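Uncharacterized conserved protein (Methanopyrus kandleri AV19, PDB 2QYA) is of unknown function, a conserved archaeal protein of the DUF424 family that packs helices against a mixed beta sheet. Local coordinates at residues A[54-57]-A[58-62]. The protein carries 2 engineered substitutions. Numbering follows the deposited sequence.
Sequences RAAK and KIREA
K57 and E61, one helical turn apart, form an i to i+4 salt bridge, with K57 NZ 3.2 Å from E61 OE2. The ammonium reaches this oxygen on its syn side, 28° out of the carboxylate plane. K57 runs extended with CG anti to its backbone N (chi1 171°) and bends only at chi4, which swings NZ toward the carboxylate; K57 CE itself lies 3.3 Å from E61 OE2. The backbone supplies four successive i to i+4 hydrogen bonds, from R54 O to K58 N through K57 O to E61 N; the second, I59 N to A55 O at 2.9 Å, is the shortest. These turns belong to helix 52-66, an amphipathic helix lying on the mixed sheet: A55 and I59 face L21 of strand 16-23, while I59 CD1 lies 3.5 Å from A55 O. Like charges meet between R54 and K58, where K58 CE sits over one face of the guanidinium, 3.9 Å from R54 NH1, and K58 NZ is equally near that nitrogen. Replacing K58 by an alanine removes the chain beyond CB, which would probably uncover that guanidinium face and reduce the packing on L8 and M50. At R60, CG rests 3.4 Å from A56 O, and the guanidinium approaches K57 CA obliquely.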
# COMPACT_ATOMS: atom_id res chain seq x y z
N ARG A 54 3.59 6.94 -21.47
CA ARG A 54 4.28 7.62 -20.38
C ARG A 54 3.98 6.97 -19.03
O ARG A 54 4.86 6.90 -18.18
CB ARG A 54 3.98 9.13 -20.35
CG ARG A 54 5.07 9.92 -19.58
CD ARG A 54 4.92 11.47 -19.59
NE ARG A 54 5.91 12.15 -18.73
CZ ARG A 54 7.24 12.18 -18.93
NH1 ARG A 54 8.03 12.85 -18.08
NH2 ARG A 54 7.80 11.53 -19.95
N ALA A 55 2.76 6.50 -18.84
CA ALA A 55 2.43 5.78 -17.60
C ALA A 55 3.29 4.51 -17.45
O ALA A 55 3.91 4.30 -16.40
CB ALA A 55 0.94 5.46 -17.53
N ALA A 56 3.37 3.70 -18.52
CA ALA A 56 4.22 2.51 -18.56
C ALA A 56 5.67 2.79 -18.19
O ALA A 56 6.29 2.03 -17.44
CB ALA A 56 4.14 1.81 -19.92
N LYS A 57 6.21 3.90 -18.72
CA LYS A 57 7.58 4.30 -18.40
C LYS A 57 7.73 4.61 -16.90
O LYS A 57 8.66 4.11 -16.26
CB LYS A 57 8.01 5.48 -19.28
CG LYS A 57 9.32 6.14 -18.91
CD LYS A 57 9.84 7.06 -20.03
CE LYS A 57 11.11 7.83 -19.59
NZ LYS A 57 10.77 8.96 -18.64
N LYS A 58 6.82 5.41 -16.35
CA LYS A 58 6.87 5.76 -14.92
C LYS A 58 6.72 4.54 -13.99
O LYS A 58 7.34 4.48 -12.93
CB LYS A 58 5.83 6.83 -14.55
CG LYS A 58 6.42 8.22 -14.20
CD LYS A 58 7.04 8.94 -15.42
CE LYS A 58 7.52 10.41 -15.10
NZ LYS A 58 6.38 11.37 -14.84
N ILE A 59 5.87 3.61 -14.39
CA ILE A 59 5.64 2.37 -13.65
C ILE A 59 6.90 1.53 -13.62
O ILE A 59 7.35 1.15 -12.55
CB ILE A 59 4.38 1.58 -14.19
CG1 ILE A 59 3.20 1.83 -13.29
CG2 ILE A 59 4.61 0.11 -14.24
CD1 ILE A 59 2.74 3.19 -13.30
N ARG A 60 7.50 1.31 -14.79
CA ARG A 60 8.80 0.67 -14.88
C ARG A 60 9.82 1.31 -13.95
O ARG A 60 10.54 0.60 -13.25
CB ARG A 60 9.37 0.78 -16.29
CG ARG A 60 8.86 -0.23 -17.26
CD ARG A 60 9.66 -0.15 -18.57
NE ARG A 60 8.90 -0.73 -19.68
CZ ARG A 60 8.28 -0.04 -20.64
NH1 ARG A 60 8.34 1.30 -20.69
NH2 ARG A 60 7.60 -0.70 -21.58
N GLU A 61 9.91 2.64 -13.98
CA GLU A 61 10.95 3.33 -13.21
C GLU A 61 10.73 3.22 -11.70
O GLU A 61 11.68 3.11 -10.97
CB GLU A 61 11.04 4.81 -13.60
CG GLU A 61 11.54 5.08 -15.04
CD GLU A 61 11.26 6.53 -15.49
OE1 GLU A 61 10.37 7.19 -14.90
OE2 GLU A 61 11.92 7.00 -16.45
N ALA A 62 9.48 3.30 -11.25
CA ALA A 62 9.19 3.22 -9.83
C ALA A 62 9.47 1.80 -9.33
O ALA A 62 9.98 1.62 -8.23
CB ALA A 62 7.76 3.64 -9.52